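Local coordinates for protein KmHsv2 (Kluyveromyces marxianus, PDB 3VU4) that probably binds phosphoinositides on membranes as a seven-bladed beta-propeller of the PROPPIN family, related to the autophagy protein Atg18, at residues S19-C33 with L36-H48. Sequence-based numbering, arbitrary orientation.
Sequences SNPVTDYEFNQDQSC and LSTLKSFEIYNVH
S37 and T23 meet through backbone and side chain at once, at the open end of the antiparallel hairpin made by the first two strands of a beta-propeller blade. T23 N donates to S37 O at 2.8 Å, and S37 N returns a straighter bond (165°) to D24 O. At the far end V47 N bonds to S32 O at 2.9 Å. Beside the first pair the two hydroxyls, S37 OG and T23 OG1, lie 2.6 Å apart; T23 OG1 also has a hydrogen bond with L61 O, which ties the hairpin to the chain leading into the next blade.

Towards the chain start, N20 exemplifies a side-chain acceptor closing off a turn. With CG anti to the backbone N (chi1 -177°), its amide is carried over to the turn between the second and third strands, where OD1 takes the bent bond from L39 N at 3.1 Å. The amide crosses the T38 side chain at about a right angle, OD1 lying 3.3 Å from T38 CB. T38 OG1 accepts from K40 N, an ST turn, and from S41 N, an ST motif. With an alanine here the OG1 acceptor is gone, and the amides of K40 and S41 would probably be left without their mate, the turn then being freer to shift.

Apolar packing continues outward as P21 CD meets L39 CD1 and T23 CG2 meets L39 CD2. Near S32, V47 CG1 touches the edge of the F27 ring in its plane, 3.9 Å from CD1.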
loop_
_atom_site.group_PDB
_atom_site.type_symbol
_atom_site.label_atom_id
_atom_site.label_comp_id
_atom_site.label_asym_id
_atom_site.label_seq_id
_atom_site.Cartn_x
_atom_site.Cartn_y
_atom_site.Cartn_z
ATOM N N SER A 19 -20.252 16.763 -5.931
ATOM C CA SER A 19 -20.894 15.703 -6.773
ATOM C C SER A 19 -19.946 15.187 -7.864
ATOM O O SER A 19 -20.374 14.557 -8.838
ATOM C CB SER A 19 -22.172 16.242 -7.424
ATOM O OG SER A 19 -22.806 15.227 -8.185
ATOM N N ASN A 20 -18.660 15.479 -7.694
ATOM C CA ASN A 20 -17.614 15.044 -8.613
ATOM C C ASN A 20 -16.772 14.097 -7.751
ATOM O O ASN A 20 -15.703 14.461 -7.260
ATOM C CB ASN A 20 -16.800 16.258 -9.078
ATOM C CG ASN A 20 -15.741 15.895 -10.088
ATOM O OD1 ASN A 20 -15.906 14.945 -10.855
ATOM N ND2 ASN A 20 -14.650 16.660 -10.111
ATOM N N PRO A 21 -17.264 12.862 -7.555
ATOM C CA PRO A 21 -16.639 11.804 -6.755
ATOM C C PRO A 21 -15.304 11.284 -7.249
ATOM O O PRO A 21 -15.069 11.176 -8.451
ATOM C CB PRO A 21 -17.690 10.685 -6.753
ATOM C CG PRO A 21 -18.939 11.334 -7.271
ATOM C CD PRO A 21 -18.435 12.327 -8.261
ATOM N N VAL A 22 -14.438 10.949 -6.301
ATOM C CA VAL A 22 -13.141 10.385 -6.621
ATOM C C VAL A 22 -13.434 8.967 -7.121
ATOM O O VAL A 22 -14.157 8.215 -6.475
ATOM C CB VAL A 22 -12.258 10.356 -5.367
ATOM C CG1 VAL A 22 -10.968 9.593 -5.629
ATOM C CG2 VAL A 22 -11.959 11.771 -4.953
ATOM N N THR A 23 -12.902 8.605 -8.280
ATOM C CA THR A 23 -13.158 7.279 -8.822
ATOM C C THR A 23 -11.997 6.321 -8.562
ATOM O O THR A 23 -12.116 5.109 -8.758
ATOM C CB THR A 23 -13.451 7.354 -10.343
ATOM O OG1 THR A 23 -12.425 8.113 -10.998
ATOM C CG2 THR A 23 -14.797 8.027 -10.588
ATOM N N ASP A 24 -10.877 6.876 -8.110
ATOM C CA ASP A 24 -9.693 6.090 -7.798
ATOM C C ASP A 24 -8.606 7.037 -7.316
ATOM O O ASP A 24 -8.595 8.218 -7.672
ATOM C CB ASP A 24 -9.213 5.317 -9.032
ATOM C CG ASP A 24 -8.226 4.207 -8.685
ATOM O OD1 ASP A 24 -8.422 3.535 -7.650
ATOM O OD2 ASP A 24 -7.269 3.994 -9.454
ATOM N N TYR A 25 -7.710 6.517 -6.485
ATOM C CA TYR A 25 -6.610 7.299 -5.944
ATOM C C TYR A 25 -5.520 6.323 -5.533
ATOM O O TYR A 25 -5.807 5.189 -5.161
ATOM C CB TYR A 25 -7.072 8.136 -4.745
ATOM C CG TYR A 25 -7.622 7.342 -3.580
ATOM C CD1 TYR A 25 -8.748 6.525 -3.731
ATOM C CD2 TYR A 25 -7.021 7.415 -2.316
ATOM C CE1 TYR A 25 -9.264 5.793 -2.653
ATOM C CE2 TYR A 25 -7.527 6.692 -1.230
ATOM C CZ TYR A 25 -8.644 5.882 -1.405
ATOM O OH TYR A 25 -9.133 5.155 -0.345
ATOM N N GLU A 26 -4.271 6.758 -5.604
ATOM C CA GLU A 26 -3.164 5.881 -5.266
ATOM C C GLU A 26 -1.894 6.708 -5.078
ATOM O O GLU A 26 -1.751 7.774 -5.679
ATOM C CB GLU A 26 -2.990 4.860 -6.395
ATOM C CG GLU A 26 -2.010 3.746 -6.117
ATOM C CD GLU A 26 -2.360 2.981 -4.864
ATOM O OE1 GLU A 26 -2.089 3.507 -3.760
ATOM O OE2 GLU A 26 -2.912 1.864 -4.982
ATOM N N PHE A 27 -0.990 6.223 -4.227
ATOM C CA PHE A 27 0.278 6.903 -3.960
ATOM C C PHE A 27 1.317 6.462 -4.990
ATOM O O PHE A 27 1.168 5.405 -5.602
ATOM C CB PHE A 27 0.796 6.523 -2.572
ATOM C CG PHE A 27 -0.111 6.915 -1.460
ATOM C CD1 PHE A 27 -0.013 8.173 -0.875
ATOM C CD2 PHE A 27 -1.090 6.032 -1.006
ATOM C CE1 PHE A 27 -0.871 8.548 0.141
ATOM C CE2 PHE A 27 -1.954 6.400 0.011
ATOM C CZ PHE A 27 -1.845 7.662 0.585
ATOM N N ASN A 28 2.363 7.261 -5.188
ATOM C CA ASN A 28 3.408 6.848 -6.120
ATOM C C ASN A 28 4.332 5.910 -5.336
ATOM O O ASN A 28 4.270 5.868 -4.108
ATOM C CB ASN A 28 4.168 8.052 -6.690
ATOM C CG ASN A 28 5.011 8.773 -5.658
ATOM O OD1 ASN A 28 4.952 8.490 -4.453
ATOM N ND2 ASN A 28 5.807 9.729 -6.134
ATOM N N GLN A 29 5.175 5.166 -6.040
ATOM C CA GLN A 29 6.065 4.180 -5.427
ATOM C C GLN A 29 6.818 4.516 -4.130
ATOM O O GLN A 29 7.108 3.615 -3.352
ATOM C CB GLN A 29 7.055 3.675 -6.475
ATOM C CG GLN A 29 6.402 3.098 -7.746
ATOM C CD GLN A 29 5.653 4.146 -8.566
ATOM O OE1 GLN A 29 6.011 5.323 -8.569
ATOM N NE2 GLN A 29 4.623 3.716 -9.277
ATOM N N ASP A 30 7.137 5.782 -3.879
ATOM C CA ASP A 30 7.843 6.132 -2.647
ATOM C C ASP A 30 6.963 6.937 -1.679
ATOM O O ASP A 30 7.453 7.498 -0.694
ATOM C CB ASP A 30 9.116 6.920 -2.972
ATOM C CG ASP A 30 8.832 8.356 -3.372
ATOM O OD1 ASP A 30 7.939 8.573 -4.220
ATOM O OD2 ASP A 30 9.505 9.268 -2.847
ATOM N N GLN A 31 5.664 6.984 -1.962
ATOM C CA GLN A 31 4.699 7.707 -1.133
ATOM C C GLN A 31 5.004 9.176 -0.893
ATOM O O GLN A 31 4.825 9.669 0.218
ATOM C CB GLN A 31 4.534 7.043 0.229
ATOM C CG GLN A 31 3.675 5.819 0.228
ATOM C CD GLN A 31 4.458 4.575 -0.040
ATOM O OE1 GLN A 31 3.905 3.476 -0.045
ATOM N NE2 GLN A 31 5.759 4.729 -0.257
ATOM N N SER A 32 5.466 9.877 -1.916
ATOM C CA SER A 32 5.751 11.292 -1.760
ATOM C C SER A 32 4.675 12.054 -2.525
ATOM O O SER A 32 4.518 13.267 -2.374
ATOM C CB SER A 32 7.147 11.618 -2.299
ATOM O OG SER A 32 7.310 11.169 -3.633
ATOM N N CYS A 33 3.924 11.315 -3.337
ATOM C CA CYS A 33 2.844 11.886 -4.136
ATOM C C CYS A 33 1.617 10.991 -4.152
ATOM O O CYS A 33 1.705 9.775 -3.948
ATOM C CB CYS A 33 3.289 12.096 -5.586
ATOM S SG CYS A 33 4.557 13.339 -5.821
ATOM N N LEU A 36 -4.989 11.200 -8.099
ATOM C CA LEU A 36 -6.398 10.949 -7.889
ATOM C C LEU A 36 -7.233 11.305 -9.117
ATOM O O LEU A 36 -6.882 12.202 -9.880
ATOM C CB LEU A 36 -6.802 11.725 -6.628
ATOM C CG LEU A 36 -8.041 12.564 -6.371
ATOM C CD1 LEU A 36 -7.917 13.099 -4.942
ATOM C CD2 LEU A 36 -8.142 13.721 -7.354
ATOM N N SER A 37 -8.322 10.572 -9.318
ATOM C CA SER A 37 -9.193 10.809 -10.457
ATOM C C SER A 37 -10.642 11.080 -10.056
ATOM O O SER A 37 -11.130 10.584 -9.030
ATOM C CB SER A 37 -9.153 9.609 -11.408
ATOM O OG SER A 37 -9.840 8.498 -10.863
ATOM N N THR A 38 -11.322 11.875 -10.881
ATOM C CA THR A 38 -12.720 12.225 -10.667
ATOM C C THR A 38 -13.446 11.952 -11.971
ATOM O O THR A 38 -12.879 11.365 -12.896
ATOM C CB THR A 38 -12.894 13.710 -10.341
ATOM O OG1 THR A 38 -12.514 14.492 -11.480
ATOM C CG2 THR A 38 -12.032 14.106 -9.155
ATOM N N LEU A 39 -14.698 12.383 -12.051
ATOM C CA LEU A 39 -15.488 12.186 -13.258
ATOM C C LEU A 39 -15.004 13.133 -14.355
ATOM O O LEU A 39 -15.198 12.881 -15.546
ATOM C CB LEU A 39 -16.962 12.465 -12.967
ATOM C CG LEU A 39 -17.609 11.584 -11.896
ATOM C CD1 LEU A 39 -19.102 11.932 -11.771
ATOM C CD2 LEU A 39 -17.430 10.112 -12.264
ATOM N N LYS A 40 -14.340 14.202 -13.929
ATOM C CA LYS A 40 -13.866 15.230 -14.838
ATOM C C LYS A 40 -12.358 15.362 -15.043
ATOM O O LYS A 40 -11.933 16.002 -16.004
ATOM C CB LYS A 40 -14.432 16.579 -14.383
ATOM C CG LYS A 40 -15.964 16.633 -14.353
ATOM C CD LYS A 40 -16.485 17.748 -13.447
ATOM C CE LYS A 40 -15.923 19.107 -13.839
ATOM N NZ LYS A 40 -16.420 20.176 -12.932
ATOM N N SER A 41 -11.545 14.776 -14.166
ATOM C CA SER A 41 -10.092 14.900 -14.326
ATOM C C SER A 41 -9.298 14.015 -13.386
ATOM O O SER A 41 -9.861 13.213 -12.645
ATOM C CB SER A 41 -9.663 16.335 -14.048
ATOM O OG SER A 41 -9.727 16.596 -12.653
ATOM N N PHE A 42 -7.975 14.168 -13.441
ATOM C CA PHE A 42 -7.083 13.456 -12.546
ATOM C C PHE A 42 -6.199 14.539 -11.942
ATOM O O PHE A 42 -5.837 15.497 -12.615
ATOM C CB PHE A 42 -6.290 12.344 -13.271
ATOM C CG PHE A 42 -5.097 12.807 -14.078
ATOM C CD1 PHE A 42 -3.939 13.271 -13.455
ATOM C CD2 PHE A 42 -5.097 12.678 -15.467
ATOM C CE1 PHE A 42 -2.794 13.589 -14.207
ATOM C CE2 PHE A 42 -3.958 12.994 -16.222
ATOM C CZ PHE A 42 -2.809 13.448 -15.591
ATOM N N GLU A 43 -5.901 14.407 -10.655
ATOM C CA GLU A 43 -5.103 15.392 -9.942
ATOM C C GLU A 43 -3.933 14.696 -9.276
ATOM O O GLU A 43 -4.008 13.506 -8.968
ATOM C CB GLU A 43 -5.960 16.057 -8.866
ATOM C CG GLU A 43 -7.380 16.380 -9.314
ATOM C CD GLU A 43 -7.453 17.648 -10.146
ATOM O OE1 GLU A 43 -8.518 17.909 -10.754
ATOM O OE2 GLU A 43 -6.444 18.387 -10.177
ATOM N N ILE A 44 -2.856 15.438 -9.049
ATOM C CA ILE A 44 -1.677 14.890 -8.401
ATOM C C ILE A 44 -1.246 15.847 -7.303
ATOM O O ILE A 44 -1.232 17.061 -7.502
ATOM C CB ILE A 44 -0.516 14.710 -9.396
ATOM C CG1 ILE A 44 -0.935 13.748 -10.509
ATOM C CG2 ILE A 44 0.713 14.161 -8.672
ATOM C CD1 ILE A 44 0.086 13.626 -11.623
ATOM N N TYR A 45 -0.904 15.297 -6.142
ATOM C CA TYR A 45 -0.476 16.111 -5.014
ATOM C C TYR A 45 0.802 15.588 -4.389
ATOM O O TYR A 45 1.228 14.460 -4.642
ATOM C CB TYR A 45 -1.536 16.121 -3.907
ATOM C CG TYR A 45 -2.949 16.409 -4.353
ATOM C CD1 TYR A 45 -3.698 15.446 -5.048
ATOM C CD2 TYR A 45 -3.545 17.643 -4.077
ATOM C CE1 TYR A 45 -5.006 15.709 -5.453
ATOM C CE2 TYR A 45 -4.848 17.917 -4.477
ATOM C CZ TYR A 45 -5.573 16.950 -5.161
ATOM O OH TYR A 45 -6.866 17.222 -5.535
ATOM N N ASN A 46 1.411 16.430 -3.569
ATOM C CA ASN A 46 2.588 16.044 -2.822
ATOM C C ASN A 46 1.933 15.647 -1.512
ATOM O O ASN A 46 1.001 16.324 -1.075
ATOM C CB ASN A 46 3.491 17.243 -2.595
ATOM C CG ASN A 46 4.853 17.044 -3.176
ATOM O OD1 ASN A 46 5.003 16.941 -4.393
ATOM N ND2 ASN A 46 5.863 16.969 -2.314
ATOM N N VAL A 47 2.373 14.561 -0.889
ATOM C CA VAL A 47 1.752 14.156 0.368
ATOM C C VAL A 47 2.327 14.892 1.575
ATOM O O VAL A 47 1.606 15.179 2.531
ATOM C CB VAL A 47 1.850 12.634 0.591
ATOM C CG1 VAL A 47 1.091 11.909 -0.505
ATOM C CG2 VAL A 47 3.287 12.199 0.598
ATOM N N HIS A 48 3.617 15.206 1.545
ATOM C CA HIS A 48 4.200 15.937 2.659
ATOM C C HIS A 48 5.340 16.881 2.292
ATOM O O HIS A 48 6.442 16.448 1.959
ATOM C CB HIS A 48 4.682 14.992 3.756
ATOM C CG HIS A 48 5.004 15.701 5.036
ATOM N ND1 HIS A 48 4.032 16.278 5.829
ATOM C CD2 HIS A 48 6.190 15.991 5.622
ATOM C CE1 HIS A 48 4.606 16.894 6.847
ATOM N NE2 HIS A 48 5.915 16.737 6.745
#